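Local coordinates for protein D-alanyl-D-alanine carboxypeptidase (Vibrio cholerae, PDB 5TR7) that probably removes the terminal D-alanine from peptidoglycan precursor peptides as a serine carboxypeptidase of the penicillin-binding protein 5 type, helping to shape the cell wall, at residues Asn185-Leu190 against Met195-Ile200; Thr182-Asn185 against Leu190-Lys193. All blocks are in the same frame, centred on the assembly; numbering follows the deposited sequence.

Contact 1: Asn185-Leu190 against Met195-Ile200; sequences NRNGLL and MNVDGI. With NO2 (nitrite ion), chain F.
V197 meets the start of the 3-10 turn that begins at G188 through both of its methyls. With CG1 anti to the backbone N (chi1 179°), CG1 and CG2 both bear on L189 CB, CG1 at 3.8 Å, while V197 CB lies 3.7 Å from L189 O. A small beta-branched residue suits the place, its methyls starting close to the backbone where strand and turn run near each other. V197 O is 3.4 Å from L190 CD2, a methyl that also packs on D198 CA. The D198 side chain starts out away from the turn, and its carboxylate is held by Y168, with a salt bridge to R222. This is the outer strand 196-205 of the five-stranded antiparallel sheet, which carries the KTG motif of penicillin-recognising enzymes. At G199 the amide of N187 arrives, its ND2 3.2 Å from G199 O. N187 is suited to this because its two ends face different ways: OD1 takes a weak bond from L189 N, and ND2 donates to a water at 2.9 Å. That water in turn donates a hydrogen bond to I200 O, 2.7 Å away, just beyond the cis peptide joining G199 to I200. N187 is itself placed by an Asx turn, its N donating to N185 OD1 (3.0 Å, 168° at the hydrogen), and next to it G188 N binds O1 of a nitrite at 2.9 Å.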
ATOM      1  N   ASN A 185      -7.329  -6.137  -8.660  1.00 50.19           N
ATOM      2  CA  ASN A 185      -6.568  -5.975  -7.466  1.00 48.54           C
ATOM      3  C   ASN A 185      -5.753  -7.249  -7.314  1.00 50.82           C
ATOM      4  O   ASN A 185      -6.330  -8.319  -7.327  1.00 47.66           O
ATOM      5  CB  ASN A 185      -7.527  -5.816  -6.271  1.00 42.46           C
ATOM      6  CG  ASN A 185      -6.854  -5.355  -5.067  1.00 48.92           C
ATOM      7  OD1 ASN A 185      -5.742  -5.799  -4.763  1.00 46.01           O
ATOM      8  ND2 ASN A 185      -7.518  -4.406  -4.341  1.00 51.94           N
ATOM      9  N   ARG A 186      -4.438  -7.135  -7.225  1.00 51.04           N
ATOM     10  CA  ARG A 186      -3.495  -8.252  -7.080  1.00 49.30           C
ATOM     11  C   ARG A 186      -3.507  -8.906  -5.706  1.00 46.35           C
ATOM     12  O   ARG A 186      -2.806  -9.889  -5.482  1.00 46.77           O
ATOM     13  CB  ARG A 186      -2.072  -7.701  -7.333  1.00 53.99           C
ATOM     14  CG  ARG A 186      -1.638  -7.404  -8.750  1.00 57.25           C
ATOM     15  CD  ARG A 186      -0.703  -8.532  -9.268  1.00 69.09           C
ATOM     16  NE  ARG A 186       0.440  -7.984 -10.010  1.00 73.80           N
ATOM     17  CZ  ARG A 186       1.643  -8.565 -10.189  1.00 73.22           C
ATOM     18  NH1 ARG A 186       2.584  -7.920 -10.846  1.00 90.49           N
ATOM     19  NH2 ARG A 186       1.970  -9.736  -9.699  1.00 77.78           N
ATOM     20  N   ASN A 187      -4.232  -8.352  -4.714  1.00 48.49           N
ATOM     21  CA  ASN A 187      -4.340  -9.038  -3.432  1.00 44.73           C
ATOM     22  C   ASN A 187      -5.398 -10.177  -3.536  1.00 51.16           C
ATOM     23  O   ASN A 187      -6.605  -9.991  -3.311  1.00 46.55           O
ATOM     24  CB  ASN A 187      -4.712  -8.036  -2.375  1.00 45.73           C
ATOM     25  CG  ASN A 187      -4.832  -8.629  -1.019  1.00 47.69           C
ATOM     26  OD1 ASN A 187      -4.424  -9.756  -0.766  1.00 50.01           O
ATOM     27  ND2 ASN A 187      -5.392  -7.847  -0.098  1.00 50.56           N
ATOM     28  N   GLY A 188      -4.923 -11.340  -3.911  1.00 50.46           N
ATOM     29  CA  GLY A 188      -5.739 -12.533  -4.110  1.00 57.94           C
ATOM     30  C   GLY A 188      -6.495 -12.978  -2.877  1.00 60.99           C
ATOM     31  O   GLY A 188      -7.593 -13.529  -2.986  1.00 54.10           O
ATOM     32  N   LEU A 189      -5.973 -12.642  -1.693  1.00 56.74           N
ATOM     33  CA  LEU A 189      -6.682 -12.985  -0.462  1.00 48.36           C
ATOM     34  C   LEU A 189      -8.046 -12.339  -0.336  1.00 45.48           C
ATOM     35  O   LEU A 189      -8.887 -12.828   0.429  1.00 51.67           O
ATOM     36  CB  LEU A 189      -5.835 -12.721   0.777  1.00 49.25           C
ATOM     37  CG  LEU A 189      -4.642 -13.676   0.991  1.00 52.83           C
ATOM     38  CD1 LEU A 189      -3.980 -13.241   2.265  1.00 47.77           C
ATOM     39  CD2 LEU A 189      -5.025 -15.161   1.103  1.00 53.99           C
ATOM     40  N   LEU A 190      -8.317 -11.311  -1.140  1.00 50.03           N
ATOM     41  CA  LEU A 190      -9.654 -10.679  -1.139  1.00 46.79           C
ATOM     42  C   LEU A 190     -10.739 -11.668  -1.589  1.00 52.67           C
ATOM     43  O   LEU A 190     -11.886 -11.473  -1.265  1.00 49.38           O
ATOM     44  CB  LEU A 190      -9.675  -9.506  -2.070  1.00 46.83           C
ATOM     45  CG  LEU A 190      -8.829  -8.303  -1.634  1.00 49.77           C
ATOM     46  CD1 LEU A 190      -8.809  -7.277  -2.780  1.00 46.10           C
ATOM     47  CD2 LEU A 190      -9.337  -7.684  -0.340  1.00 49.78           C
ATOM     48  N   MET A 195     -11.852 -16.501   4.957  1.00 66.04           N
ATOM     49  CA  MET A 195     -11.298 -15.366   5.739  1.00 61.52           C
ATOM     50  C   MET A 195     -11.861 -14.024   5.308  1.00 65.43           C
ATOM     51  O   MET A 195     -12.291 -13.865   4.185  1.00 79.96           O
ATOM     52  CB  MET A 195      -9.784 -15.236   5.596  1.00 74.66           C
ATOM     53  CG  MET A 195      -8.919 -15.992   6.577  1.00 89.27           C
ATOM     54  SD  MET A 195      -7.414 -15.000   7.085  1.00 79.52           S
ATOM     55  CE  MET A 195      -6.659 -16.282   8.149  1.00 86.43           C
ATOM     56  N   ASN A 196     -11.855 -13.057   6.223  1.00 58.76           N
ATOM     57  CA  ASN A 196     -12.314 -11.711   5.941  1.00 55.62           C
ATOM     58  C   ASN A 196     -11.094 -10.776   5.847  1.00 53.40           C
ATOM     59  O   ASN A 196     -10.779 -10.028   6.759  1.00 53.76           O
ATOM     60  CB  ASN A 196     -13.323 -11.240   6.988  1.00 60.18           C
ATOM     61  CG  ASN A 196     -14.494 -12.259   7.203  1.00 80.18           C
ATOM     62  OD1 ASN A 196     -15.616 -12.107   6.663  1.00 74.67           O
ATOM     63  ND2 ASN A 196     -14.200 -13.360   7.941  1.00 88.18           N
ATOM     64  N   VAL A 197     -10.393 -10.883   4.734  1.00 55.16           N
ATOM     65  CA  VAL A 197      -9.253 -10.061   4.382  1.00 47.47           C
ATOM     66  C   VAL A 197      -9.798  -8.908   3.579  1.00 49.38           C
ATOM     67  O   VAL A 197     -10.454  -9.099   2.552  1.00 57.56           O
ATOM     68  CB  VAL A 197      -8.298 -10.837   3.496  1.00 49.58           C
ATOM     69  CG1 VAL A 197      -7.122  -9.964   3.116  1.00 50.14           C
ATOM     70  CG2 VAL A 197      -7.818 -12.084   4.236  1.00 49.15           C
ATOM     71  N   ASP A 198      -9.578  -7.688   4.051  1.00 46.56           N
ATOM     72  CA  ASP A 198     -10.101  -6.515   3.384  1.00 45.40           C
ATOM     73  C   ASP A 198      -8.989  -5.502   2.982  1.00 48.44           C
ATOM     74  O   ASP A 198      -9.269  -4.361   2.685  1.00 46.78           O
ATOM     75  CB  ASP A 198     -11.216  -5.900   4.280  1.00 50.60           C
ATOM     76  CG  ASP A 198     -10.692  -5.415   5.621  1.00 58.00           C
ATOM     77  OD1 ASP A 198      -9.449  -5.497   5.850  1.00 55.93           O
ATOM     78  OD2 ASP A 198     -11.535  -4.976   6.460  1.00 57.03           O
ATOM     79  N   GLY A 199      -7.741  -5.959   2.953  1.00 46.86           N
ATOM     80  CA  GLY A 199      -6.622  -5.163   2.523  1.00 45.43           C
ATOM     81  C   GLY A 199      -5.341  -6.000   2.593  1.00 43.45           C
ATOM     82  O   GLY A 199      -5.375  -7.151   2.987  1.00 48.98           O
ATOM     83  N   ILE A 200      -4.192  -5.418   2.300  1.00 43.32           N
ATOM     84  CA  ILE A 200      -4.073  -4.017   1.949  1.00 45.43           C
ATOM     85  C   ILE A 200      -3.407  -3.822   0.591  1.00 47.41           C
ATOM     86  O   ILE A 200      -4.047  -3.467  -0.380  1.00 38.27           O
ATOM     87  CB  ILE A 200      -3.293  -3.238   3.021  1.00 50.63           C
ATOM     88  CG1 ILE A 200      -3.810  -3.582   4.414  1.00 52.90           C
ATOM     89  CG2 ILE A 200      -3.308  -1.746   2.752  1.00 49.81           C
ATOM     90  CD1 ILE A 200      -3.289  -2.646   5.521  1.00 56.11           C
TER
HETATM   91  N   NO2 F 403      -1.345 -12.161  -4.013  1.00 72.24           N
HETATM   92  O1  NO2 F 403      -2.383 -12.658  -4.400  1.00 72.50           O
HETATM   93  O2  NO2 F 403      -0.302 -12.376  -4.898  1.00 68.05           O
HETATM   94  O   HOH W   1      -6.106  -5.164  -0.936  1.00 42.82           O

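Contact 2: Thr182-Asn185 against Leu190-Lys193; sequences TQYN and LWDK
W191 turns the edge of its indole to the backbone of N185, with CZ3 3.4 Å and CH2 3.5 Å from N185 O, and the oxygen lies near the ring plane. The contact joins the end of the beta hairpin 175-178/181-184 to the loop that follows it, which doubles back through a 3-10 turn before entering the main sheet. The carbonyl oxygen therefore faces the weakly positive rim of hydrogens on the six-membered ring, and a wide, flat tryptophan can reach it from six residues further along the chain. Beside this approach, W191 CZ2 comes to 4.1 Å from Y184 CD2, the two side chains crossing at about a right angle, so that two large, largely exposed rings meet at one point on the solvent side. Deeper in, the CD1 methyl of L190 rests over the face of the N185 amide, 3.5 Å from ND2 and 3.6 Å from CG. The N185 amide is presented in this way because its CG stands anti to the backbone N (chi1 -167°), while a leucine offers a compact methyl that can lie on a flat polar group without competing for its bonds. Further out, Q174, just before strand 175-178, touches W191 and bonds to the backbone of N185, and D192, just past the tryptophan, forms a salt bridge to K241 of helix 233-251. The N185 amide has its own tie to the start of the hairpin: ND2 donates to the backbone oxygen of E173.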
ATOM      1  N   THR A 182      -9.619  -2.754 -17.820  1.00 55.87           N
ATOM      2  CA  THR A 182      -9.980  -3.306 -16.531  1.00 53.49           C
ATOM      3  C   THR A 182      -8.787  -4.006 -15.945  1.00 59.47           C
ATOM      4  O   THR A 182      -8.160  -4.809 -16.612  1.00 54.62           O
ATOM      5  CB  THR A 182     -11.143  -4.294 -16.637  1.00 58.88           C
ATOM      6  OG1 THR A 182     -12.300  -3.602 -17.073  1.00 56.69           O
ATOM      7  CG2 THR A 182     -11.511  -4.930 -15.275  1.00 57.87           C
ATOM      8  N   GLN A 183      -8.449  -3.689 -14.686  1.00 51.34           N
ATOM      9  CA  GLN A 183      -7.326  -4.311 -14.003  1.00 57.19           C
ATOM     10  C   GLN A 183      -7.848  -4.775 -12.650  1.00 55.17           C
ATOM     11  O   GLN A 183      -8.707  -4.141 -12.046  1.00 56.91           O
ATOM     12  CB  GLN A 183      -6.172  -3.336 -13.861  1.00 59.85           C
ATOM     13  CG  GLN A 183      -5.908  -2.602 -15.166  1.00 68.95           C
ATOM     14  CD  GLN A 183      -4.591  -1.823 -15.227  1.00 67.91           C
ATOM     15  OE1 GLN A 183      -3.558  -2.403 -15.008  1.00 66.86           O
ATOM     16  NE2 GLN A 183      -4.617  -0.549 -15.658  1.00 69.63           N
ATOM     17  N   TYR A 184      -7.341  -5.916 -12.225  1.00 54.12           N
ATOM     18  CA  TYR A 184      -7.675  -6.524 -10.974  1.00 52.87           C
ATOM     19  C   TYR A 184      -6.751  -6.177  -9.845  1.00 54.90           C
ATOM     20  O   TYR A 184      -5.584  -5.992 -10.006  1.00 53.38           O
ATOM     21  CB  TYR A 184      -7.749  -8.084 -11.099  1.00 56.15           C
ATOM     22  CG  TYR A 184      -8.960  -8.443 -11.880  1.00 62.28           C
ATOM     23  CD1 TYR A 184      -8.911  -8.461 -13.275  1.00 66.48           C
ATOM     24  CD2 TYR A 184     -10.210  -8.586 -11.259  1.00 68.90           C
ATOM     25  CE1 TYR A 184     -10.057  -8.704 -14.033  1.00 67.57           C
ATOM     26  CE2 TYR A 184     -11.359  -8.824 -12.004  1.00 68.87           C
ATOM     27  CZ  TYR A 184     -11.270  -8.890 -13.388  1.00 68.90           C
ATOM     28  OH  TYR A 184     -12.409  -9.123 -14.102  1.00 75.84           O
ATOM     29  N   ASN A 185      -7.329  -6.137  -8.660  1.00 50.19           N
ATOM     30  CA  ASN A 185      -6.568  -5.975  -7.466  1.00 48.54           C
ATOM     31  C   ASN A 185      -5.753  -7.249  -7.314  1.00 50.82           C
ATOM     32  O   ASN A 185      -6.330  -8.319  -7.327  1.00 47.66           O
ATOM     33  CB  ASN A 185      -7.527  -5.816  -6.271  1.00 42.46           C
ATOM     34  CG  ASN A 185      -6.854  -5.355  -5.067  1.00 48.92           C
ATOM     35  OD1 ASN A 185      -5.742  -5.799  -4.763  1.00 46.01           O
ATOM     36  ND2 ASN A 185      -7.518  -4.406  -4.341  1.00 51.94           N
ATOM     37  N   LEU A 190      -8.317 -11.311  -1.140  1.00 50.03           N
ATOM     38  CA  LEU A 190      -9.654 -10.679  -1.139  1.00 46.79           C
ATOM     39  C   LEU A 190     -10.739 -11.668  -1.589  1.00 52.67           C
ATOM     40  O   LEU A 190     -11.886 -11.473  -1.265  1.00 49.38           O
ATOM     41  CB  LEU A 190      -9.675  -9.506  -2.070  1.00 46.83           C
ATOM     42  CG  LEU A 190      -8.829  -8.303  -1.634  1.00 49.77           C
ATOM     43  CD1 LEU A 190      -8.809  -7.277  -2.780  1.00 46.10           C
ATOM     44  CD2 LEU A 190      -9.337  -7.684  -0.340  1.00 49.78           C
ATOM     45  N   TRP A 191     -10.349 -12.705  -2.356  1.00 47.78           N
ATOM     46  CA  TRP A 191     -11.278 -13.712  -2.886  1.00 50.18           C
ATOM     47  C   TRP A 191     -11.418 -14.944  -1.968  1.00 58.85           C
ATOM     48  O   TRP A 191     -12.235 -15.831  -2.225  1.00 69.63           O
ATOM     49  CB  TRP A 191     -10.760 -14.168  -4.270  1.00 52.10           C
ATOM     50  CG  TRP A 191     -11.084 -13.261  -5.383  1.00 51.18           C
ATOM     51  CD1 TRP A 191     -12.159 -13.372  -6.216  1.00 61.28           C
ATOM     52  CD2 TRP A 191     -10.372 -12.098  -5.813  1.00 53.43           C
ATOM     53  NE1 TRP A 191     -12.146 -12.367  -7.143  1.00 60.62           N
ATOM     54  CE2 TRP A 191     -11.072 -11.560  -6.913  1.00 56.60           C
ATOM     55  CE3 TRP A 191      -9.194 -11.468  -5.396  1.00 55.47           C
ATOM     56  CZ2 TRP A 191     -10.658 -10.407  -7.581  1.00 54.40           C
ATOM     57  CZ3 TRP A 191      -8.798 -10.292  -6.054  1.00 48.65           C
ATOM     58  CH2 TRP A 191      -9.484  -9.824  -7.162  1.00 59.35           C
ATOM     59  N   ASP A 192     -10.587 -15.035  -0.937  1.00 62.67           N
ATOM     60  CA  ASP A 192     -10.652 -16.168  -0.024  1.00 55.14           C
ATOM     61  C   ASP A 192     -11.942 -16.110   0.802  1.00 55.81           C
ATOM     62  O   ASP A 192     -12.171 -15.209   1.599  1.00 54.07           O
ATOM     63  CB  ASP A 192      -9.429 -16.192   0.884  1.00 54.77           C
ATOM     64  CG  ASP A 192      -9.343 -17.420   1.749  1.00 62.81           C
ATOM     65  OD1 ASP A 192     -10.335 -17.894   2.332  1.00 72.27           O
ATOM     66  OD2 ASP A 192      -8.221 -17.888   1.873  1.00 65.09           O
ATOM     67  N   LYS A 193     -12.743 -17.140   0.651  1.00 57.87           N
ATOM     68  CA  LYS A 193     -14.024 -17.243   1.346  1.00 62.55           C
ATOM     69  C   LYS A 193     -13.976 -17.619   2.814  1.00 57.58           C
ATOM     70  O   LYS A 193     -14.920 -17.330   3.536  1.00 57.69           O
ATOM     71  CB  LYS A 193     -14.891 -18.236   0.552  1.00 73.22           C
ATOM     72  CG  LYS A 193     -15.342 -17.547  -0.744  1.00 82.48           C
ATOM     73  CD  LYS A 193     -15.599 -18.508  -1.882  1.00101.72           C
ATOM     74  CE  LYS A 193     -14.258 -19.008  -2.437  1.00114.18           C
ATOM     75  NZ  LYS A 193     -14.407 -20.083  -3.467  1.00114.98           N
TER

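Overall arrangement
Contacts 1 and 2, their centres 7 Å apart, are two sides of one folded-back loop between strands 181-184 and 196-205. They share L190, with one methyl turned to each contact, and N185, which packs against L190 and W191 in contact 2 and in contact 1 only positions N187 within its own segment. Contact 1 is the buried half and contact 2 opens to solvent. The predicted active site lies close by: the I200 side chain is about 4 Å from that of K201 and 9 Å from that of K38, and N185 is about 7 Å from K201 and 8 Å from S98, between side chains. The nitrite, probably from the crystallisation liquor, sits by R186-G188, where R236 also binds it.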